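Local coordinates for protein basic helix-loop-helix, putative, expressed (Oryza sativa subsp. japonica, PDB 5LW0) that binds ADP-ribose through its macrodomain and is probably linked to ADP-ribosylation in the repair of DNA interstrand crosslinks, at residues R132-G137 against D151-T156; N146-D151 against V171-T176; D53-I58 against K213-A218. All coordinates share one frame; numbering follows the deposited sequence.

Overall arrangement
All three contacts lie in the macrodomain, an alpha/beta/alpha sandwich built round a mixed sheet. Contacts 1 and 2 are neighbours, with centres about 9 Å apart; their segments alternate along the chain, and they share Asp151 and helix 150-159, which touches the ribose-side loop through one contact and the loop that follows strand 167-172 through the other. Contact 3 closes a loop of some 150 residues in which both are nested, joining helices 52-69 and 208-230; its centre is about 25 Å from that of contact 1 and about 28 Å from that of contact 2. Only contact 1 touches the ADP-ribose, through Gly137; contacts 2 and 3 are packing farther from it.

Contact 1. Residues R132-G137 against D151-T156; sequences RLKPGG and DLQRAT. With AR6 ([(2R,3S,4R,5R)-5-(6-aminopurin-9-yl)-3,4-dihydroxy-oxolan-2-yl]methyl [hydroxy-[[(2R,3S,4R,5S)-3,4,5-trihydroxyoxolan-2-yl]methoxy]phosphoryl] hydrogen phosphate), chain C.
Leu133 packs on Thr156 and Pro135 on Gln153 in a small van der Waals contact between the loop that follows strand 124-128 and helix 150-159. CD1 of Leu133 rests 3.9 Å from Thr156 CG2, the two side chains crossing obliquely. Thr156 turns this methyl to the loop because CG2 is anti to the backbone N, with OG1 at chi1 -63°. Its hydroxyl OG1 meanwhile gives a 2.7 Å bond to Leu152 O, from the face of that carbonyl opposite to the one used by Thr156 N, and also bonds to His190. The extended side chain of Gln153 meets the Pro135 ring at about a right angle, Gln153 CD lying 4.0 Å from Pro135 CD. With an alanine in place of Gln153 the long arm is gone, and the Pro135 ring would probably lose this neighbour, opening a gap between loop and helix. The loop is the glycine-rich turn by which macrodomains wrap the distal ribose of ADP-ribose: Gly137 O lies 2.7 Å from O1D of the ligand. Gly137 has a positive phi of 81°, and a CB there would run into the ribose hydroxyl O2D. Beyond the contact, Asn141 ND2 bonds to both Lys134 O and Gly136 O, and Asn130 ND2 to Lys134 O.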
# COMPACT_ATOMS: atom_id res chain seq x y z
N ARG A 132 5.24 3.53 14.90
CA ARG A 132 6.51 4.20 15.21
C ARG A 132 7.39 4.37 13.98
O ARG A 132 8.50 4.92 14.05
CB ARG A 132 7.29 3.37 16.29
CG ARG A 132 6.55 3.17 17.60
CD ARG A 132 7.50 2.44 18.62
NE ARG A 132 6.88 2.22 19.96
CZ ARG A 132 6.12 1.15 20.31
NH1 ARG A 132 5.84 0.17 19.43
NH2 ARG A 132 5.62 1.06 21.57
N LEU A 133 6.91 3.89 12.84
CA LEU A 133 7.65 3.92 11.55
C LEU A 133 9.04 3.29 11.63
O LEU A 133 10.02 3.87 11.17
CB LEU A 133 7.76 5.37 11.00
CG LEU A 133 6.41 6.05 10.75
CD1 LEU A 133 6.59 7.50 10.31
CD2 LEU A 133 5.66 5.32 9.66
N LYS A 134 9.12 2.14 12.30
CA LYS A 134 10.40 1.47 12.50
C LYS A 134 10.52 0.29 11.54
O LYS A 134 9.49 -0.29 11.12
CB LYS A 134 10.52 0.96 13.94
CG LYS A 134 10.48 2.03 14.98
CD LYS A 134 11.76 2.80 15.01
CE LYS A 134 11.76 3.90 16.08
NZ LYS A 134 12.77 4.93 15.76
N PRO A 135 11.72 -0.08 11.21
CA PRO A 135 11.98 -1.28 10.41
C PRO A 135 11.68 -2.56 11.11
O PRO A 135 11.34 -2.56 12.28
CB PRO A 135 13.50 -1.23 10.16
CG PRO A 135 13.97 0.02 10.70
CD PRO A 135 12.98 0.55 11.67
N GLY A 136 11.83 -3.66 10.38
CA GLY A 136 11.64 -4.97 10.95
C GLY A 136 10.20 -5.30 11.15
O GLY A 136 9.31 -4.80 10.41
N GLY A 137 9.93 -6.23 12.08
CA GLY A 137 8.55 -6.59 12.45
C GLY A 137 7.87 -7.57 11.49
O GLY A 137 6.64 -7.72 11.53
N ASP A 151 18.82 4.19 3.94
CA ASP A 151 18.33 5.42 3.28
C ASP A 151 16.85 5.69 3.61
O ASP A 151 16.44 6.82 3.76
CB ASP A 151 18.47 5.37 1.73
CG ASP A 151 19.94 5.50 1.25
OD1 ASP A 151 20.76 6.09 1.99
OD2 ASP A 151 20.26 5.00 0.15
N LEU A 152 16.05 4.63 3.67
CA LEU A 152 14.60 4.82 3.92
C LEU A 152 14.35 5.26 5.34
O LEU A 152 13.53 6.16 5.58
CB LEU A 152 13.83 3.55 3.59
CG LEU A 152 12.33 3.68 3.90
CD1 LEU A 152 11.75 4.81 3.09
CD2 LEU A 152 11.66 2.34 3.61
N GLN A 153 15.11 4.72 6.30
CA GLN A 153 14.94 5.16 7.71
C GLN A 153 15.38 6.66 7.86
O GLN A 153 14.66 7.46 8.46
CB GLN A 153 15.65 4.21 8.69
CG GLN A 153 15.34 4.57 10.12
CD GLN A 153 15.70 3.48 11.12
OE1 GLN A 153 16.62 2.69 10.90
NE2 GLN A 153 14.94 3.41 12.20
N ARG A 154 16.50 7.05 7.23
CA ARG A 154 16.91 8.46 7.22
C ARG A 154 15.86 9.39 6.61
O ARG A 154 15.50 10.40 7.19
CB ARG A 154 18.26 8.62 6.49
CG ARG A 154 18.87 10.00 6.59
CD ARG A 154 20.22 10.06 5.88
NE ARG A 154 20.10 10.08 4.42
CZ ARG A 154 20.36 9.04 3.61
NH1 ARG A 154 20.21 9.18 2.31
NH2 ARG A 154 20.78 7.85 4.10
N ALA A 155 15.31 8.98 5.47
CA ALA A 155 14.36 9.80 4.78
C ALA A 155 13.05 9.88 5.53
O ALA A 155 12.41 10.97 5.59
CB ALA A 155 14.16 9.28 3.39
N THR A 156 12.65 8.78 6.13
CA THR A 156 11.35 8.73 6.82
C THR A 156 11.39 9.65 8.05
O THR A 156 10.43 10.43 8.30
CB THR A 156 11.01 7.30 7.23
OG1 THR A 156 10.88 6.47 6.06
CG2 THR A 156 9.78 7.25 8.06
N1 AR6 C . 5.27 -8.17 -1.34
C2 AR6 C . 3.93 -8.06 -1.48
N3 AR6 C . 3.06 -8.31 -0.53
C4 AR6 C . 3.48 -8.71 0.71
C5 AR6 C . 4.88 -8.83 0.99
C6 AR6 C . 5.80 -8.53 -0.12
N6 AR6 C . 7.10 -8.59 0.01
N7 AR6 C . 5.00 -9.25 2.34
C8 AR6 C . 3.74 -9.31 2.83
N9 AR6 C . 2.82 -8.98 1.86
PA AR6 C . 1.40 -7.11 6.69
PB AR6 C . -0.56 -5.49 8.25
C1' AR6 C . 1.38 -8.82 1.99
O1A AR6 C . 1.31 -8.17 7.81
O1B AR6 C . -1.53 -6.64 8.42
C1D AR6 C . 4.23 -5.10 9.84
O1D AR6 C . 5.39 -5.88 10.05
C2' AR6 C . 0.64 -9.77 2.91
O2' AR6 C . 0.46 -11.10 2.34
O2A AR6 C . 2.72 -6.69 6.17
O2B AR6 C . -1.09 -4.12 7.94
C2D AR6 C . 4.38 -3.75 10.59
O2D AR6 C . 5.60 -3.74 11.44
C3' AR6 C . -0.63 -8.99 3.16
O3' AR6 C . -1.62 -9.21 2.12
O3A AR6 C . 0.58 -5.77 7.14
C3D AR6 C . 3.12 -3.61 11.39
O3D AR6 C . 3.51 -3.84 12.78
C4' AR6 C . -0.17 -7.52 3.13
O4' AR6 C . 1.14 -7.52 2.61
C4D AR6 C . 2.18 -4.72 10.88
O4D AR6 C . 2.99 -5.75 10.27
C5' AR6 C . -0.15 -6.86 4.49
O5' AR6 C . 0.46 -7.71 5.48
C5D AR6 C . 1.20 -4.28 9.79
O5D AR6 C . 0.29 -5.39 9.61

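Contact 2. Residues N146-D151 against V171-T176; sequences NAAGED and VPLPST
Helix 139-148 ends at Ala148, Gly149 turns the chain with a positive phi of 78°, and helix 150-159 sets off in a new direction; strand 167-172 meanwhile runs out into a loop that passes beside this corner. The backbones come nearest at Asp151 and Pro174, whose CA atoms are 6.4 Å apart. Here CB of Asp151 lies on the proline ring, 4.0 Å from Pro174 CG. The carboxylate reaches further, and its OD2 accepts a 2.8 Å hydrogen bond from Thr176 OG1. That hydroxyl sits between its own backbone N and carbonyl carbon (chi1 49°) and meets OD2 from above the carboxylate plane, 54° out of it. The other oxygen, OD1, forms a salt bridge with Arg154 NH2, so both carboxylate oxygens are engaged. Deeper in, the CD1 branch of Leu173 touches Ala148 CB at 4.1 Å. This is structural packing at the edge of the macrodomain sheet, with the Ala148 side chain about 12 Å from the bound ADP-ribose. Leu179 of helix 178-183 packs on both Ala148 and Leu173, Ser177 bonds to Ala148 O, and Val171 pairs with Ile188 of strand 187-192, which lies next to this outermost strand of the sheet.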
# COMPACT_ATOMS: atom_id res chain seq x y z
N ASN A 146 14.25 -3.74 4.35
CA ASN A 146 15.42 -4.59 3.95
C ASN A 146 15.85 -4.31 2.56
O ASN A 146 17.02 -4.17 2.31
CB ASN A 146 15.11 -6.04 4.14
CG ASN A 146 15.14 -6.45 5.59
OD1 ASN A 146 15.69 -5.74 6.43
ND2 ASN A 146 14.55 -7.59 5.90
N ALA A 147 14.89 -4.08 1.66
CA ALA A 147 15.25 -3.81 0.28
C ALA A 147 15.76 -2.41 0.09
O ALA A 147 16.65 -2.18 -0.69
CB ALA A 147 14.06 -4.06 -0.64
N ALA A 148 15.17 -1.45 0.81
CA ALA A 148 15.51 -0.07 0.64
C ALA A 148 16.82 0.33 1.37
O ALA A 148 17.53 1.24 0.93
CB ALA A 148 14.38 0.80 1.16
N GLY A 149 17.06 -0.32 2.49
CA GLY A 149 18.22 -0.05 3.33
C GLY A 149 18.07 1.19 4.17
O GLY A 149 16.99 1.79 4.27
N GLU A 150 19.15 1.54 4.86
CA GLU A 150 19.09 2.60 5.85
C GLU A 150 18.64 3.96 5.25
O GLU A 150 18.17 4.79 5.96
CB GLU A 150 20.47 2.71 6.59
CG GLU A 150 20.67 4.01 7.38
CD GLU A 150 19.71 4.16 8.58
OE1 GLU A 150 19.20 3.13 9.08
OE2 GLU A 150 19.47 5.33 9.01
N ASP A 151 18.82 4.19 3.94
CA ASP A 151 18.33 5.42 3.28
C ASP A 151 16.85 5.69 3.61
O ASP A 151 16.44 6.82 3.76
CB ASP A 151 18.47 5.37 1.73
CG ASP A 151 19.94 5.50 1.25
OD1 ASP A 151 20.76 6.09 1.99
OD2 ASP A 151 20.26 5.00 0.15
N VAL A 171 7.21 9.43 1.49
CA VAL A 171 8.66 9.65 1.72
C VAL A 171 9.39 9.49 0.41
O VAL A 171 9.33 8.42 -0.20
CB VAL A 171 9.19 8.64 2.73
CG1 VAL A 171 10.71 8.83 2.96
CG2 VAL A 171 8.43 8.74 4.07
N PRO A 172 10.18 10.51 0.00
CA PRO A 172 10.98 10.29 -1.19
C PRO A 172 12.15 9.39 -0.90
O PRO A 172 12.77 9.52 0.15
CB PRO A 172 11.49 11.69 -1.58
CG PRO A 172 10.87 12.62 -0.65
CD PRO A 172 10.28 11.87 0.51
N LEU A 173 12.39 8.43 -1.78
CA LEU A 173 13.43 7.42 -1.57
C LEU A 173 14.71 7.88 -2.29
O LEU A 173 14.69 8.04 -3.49
CB LEU A 173 12.99 6.07 -2.16
CG LEU A 173 13.97 4.92 -1.96
CD1 LEU A 173 14.20 4.59 -0.51
CD2 LEU A 173 13.56 3.68 -2.71
N PRO A 174 15.81 8.11 -1.52
CA PRO A 174 17.05 8.56 -2.16
C PRO A 174 17.49 7.66 -3.27
O PRO A 174 17.34 6.44 -3.20
CB PRO A 174 18.04 8.52 -1.01
CG PRO A 174 17.20 8.78 0.19
CD PRO A 174 15.95 8.01 -0.09
N SER A 175 18.06 8.25 -4.33
CA SER A 175 18.47 7.51 -5.49
C SER A 175 19.59 6.50 -5.17
O SER A 175 19.79 5.52 -5.89
CB SER A 175 18.93 8.48 -6.55
OG SER A 175 18.90 7.86 -7.80
N THR A 176 20.26 6.70 -4.06
CA THR A 176 21.30 5.78 -3.63
C THR A 176 20.75 4.46 -3.10
O THR A 176 21.50 3.50 -2.88
CB THR A 176 22.15 6.43 -2.51
OG1 THR A 176 21.29 6.97 -1.51
CG2 THR A 176 23.00 7.55 -3.05

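Contact 3. Residues D53-I58 against K213-A218; sequences DRASDI and KILHEA. With PO4 (phosphate ion), chain E.
Ile58, Leu215 and His216 join two adjacent helices, 52-69 and 208-230, in one helical layer of the macrodomain's alpha/beta/alpha sandwich. The short segments run in broadly the same direction, crossing at -40° with their axes 10.2 Å apart, and the buried seam between them is filled by aliphatic side chains. CD2 of Leu215 serves two partners: it lies 4.0 Å from Ala55 CB and touches the tip of Ile58, CD1, at the same separation. Leu215 has CG anti to its backbone N, which carries this branch across to helix 52-69; Phe50 packs on the same side chain. Ile58 divides its work among its branches. While CD1 meets the leucine, the methyl CG2 stands almost straight above the centre of the His216 ring, 3.9 Å from its centroid and only 6° off the ring normal, a CH-pi contact that packs one face of the imidazole. Ile58 CG1 approaches the ring at His216 NE2, 3.7 Å away. A polar bridge between the helices is added by Arg54 NH1, which bonds to Ser212 OG. Toward the surface the histidine binds a phosphate ion, probably taken up from the crystallisation liquor. The phosphorus lies in the ring plane at its edge, and His216 NE2 donates to phosphate O3 over 2.7 Å in a nearly straight bond, with an N-H...O angle of 166°.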
# COMPACT_ATOMS: atom_id res chain seq x y z
N ASP A 53 -12.89 -10.57 3.87
CA ASP A 53 -14.08 -10.21 3.15
C ASP A 53 -14.37 -8.73 3.28
O ASP A 53 -14.71 -8.05 2.30
CB ASP A 53 -15.27 -11.05 3.60
CG ASP A 53 -15.07 -12.52 3.28
OD1 ASP A 53 -15.27 -12.88 2.11
OD2 ASP A 53 -14.72 -13.30 4.21
N ARG A 54 -14.35 -8.22 4.52
CA ARG A 54 -14.59 -6.80 4.72
C ARG A 54 -13.49 -5.93 4.04
O ARG A 54 -13.82 -4.93 3.41
CB ARG A 54 -14.67 -6.51 6.20
CG ARG A 54 -14.92 -5.06 6.57
CD ARG A 54 -16.17 -4.45 6.01
NE ARG A 54 -17.34 -5.15 6.36
CZ ARG A 54 -18.08 -4.90 7.46
NH1 ARG A 54 -17.73 -3.94 8.33
NH2 ARG A 54 -19.20 -5.61 7.70
N ALA A 55 -12.25 -6.33 4.21
CA ALA A 55 -11.12 -5.58 3.58
C ALA A 55 -11.29 -5.49 2.07
O ALA A 55 -11.06 -4.42 1.47
CB ALA A 55 -9.82 -6.18 3.95
N SER A 56 -11.66 -6.61 1.44
CA SER A 56 -11.76 -6.60 -0.01
C SER A 56 -12.89 -5.64 -0.49
O SER A 56 -12.75 -4.99 -1.51
CB SER A 56 -11.90 -8.04 -0.56
OG SER A 56 -13.08 -8.68 -0.05
N ASP A 57 -14.01 -5.55 0.25
CA ASP A 57 -15.03 -4.62 -0.06
C ASP A 57 -14.48 -3.20 0.02
O ASP A 57 -14.82 -2.31 -0.80
CB ASP A 57 -16.19 -4.68 0.98
CG ASP A 57 -17.06 -5.94 0.89
OD1 ASP A 57 -17.08 -6.62 -0.12
OD2 ASP A 57 -17.84 -6.16 1.87
N ILE A 58 -13.73 -2.94 1.09
CA ILE A 58 -13.20 -1.59 1.34
C ILE A 58 -12.17 -1.17 0.26
O ILE A 58 -12.22 -0.05 -0.24
CB ILE A 58 -12.63 -1.49 2.75
CG1 ILE A 58 -13.79 -1.53 3.73
CG2 ILE A 58 -11.80 -0.22 2.96
CD1 ILE A 58 -13.37 -1.70 5.15
N LYS A 213 -14.15 2.10 9.13
CA LYS A 213 -13.90 3.53 8.89
C LYS A 213 -12.40 3.80 8.79
O LYS A 213 -11.96 4.52 7.87
CB LYS A 213 -14.54 4.36 10.01
CG LYS A 213 -14.28 5.87 9.95
CD LYS A 213 -14.92 6.51 11.20
CE LYS A 213 -14.37 7.86 11.50
NZ LYS A 213 -15.03 8.88 10.69
N ILE A 214 -11.62 3.26 9.70
CA ILE A 214 -10.18 3.56 9.73
C ILE A 214 -9.48 2.94 8.51
O ILE A 214 -8.57 3.54 7.94
CB ILE A 214 -9.56 3.08 11.04
CG1 ILE A 214 -10.13 3.90 12.22
CG2 ILE A 214 -8.06 3.21 11.02
CD1 ILE A 214 -9.61 3.46 13.55
N LEU A 215 -9.90 1.75 8.08
CA LEU A 215 -9.25 1.16 6.88
C LEU A 215 -9.63 1.97 5.63
O LEU A 215 -8.76 2.23 4.79
CB LEU A 215 -9.63 -0.30 6.72
CG LEU A 215 -8.90 -1.05 5.58
CD1 LEU A 215 -7.46 -1.12 5.84
CD2 LEU A 215 -9.48 -2.42 5.40
N HIS A 216 -10.90 2.41 5.52
CA HIS A 216 -11.32 3.35 4.44
C HIS A 216 -10.41 4.56 4.45
O HIS A 216 -9.90 4.98 3.41
CB HIS A 216 -12.77 3.82 4.64
CG HIS A 216 -13.80 3.01 3.92
ND1 HIS A 216 -13.98 3.10 2.56
CD2 HIS A 216 -14.79 2.18 4.39
CE1 HIS A 216 -14.97 2.28 2.20
NE2 HIS A 216 -15.47 1.71 3.29
N GLU A 217 -10.25 5.17 5.63
CA GLU A 217 -9.40 6.36 5.78
C GLU A 217 -7.94 6.10 5.38
O GLU A 217 -7.33 6.96 4.76
CB GLU A 217 -9.45 6.90 7.24
CG GLU A 217 -10.76 7.55 7.59
CD GLU A 217 -10.87 7.93 9.09
OE1 GLU A 217 -10.29 7.23 9.94
OE2 GLU A 217 -11.60 8.88 9.41
N ALA A 218 -7.40 4.94 5.74
CA ALA A 218 -6.01 4.57 5.39
C ALA A 218 -5.86 4.52 3.89
O ALA A 218 -4.93 5.10 3.31
CB ALA A 218 -5.63 3.22 5.99
P PO4 E . -18.08 -0.20 2.30
O1 PO4 E . -18.70 -1.59 2.20
O2 PO4 E . -19.11 0.89 2.01
O3 PO4 E . -17.56 0.04 3.73
O4 PO4 E . -16.94 -0.09 1.25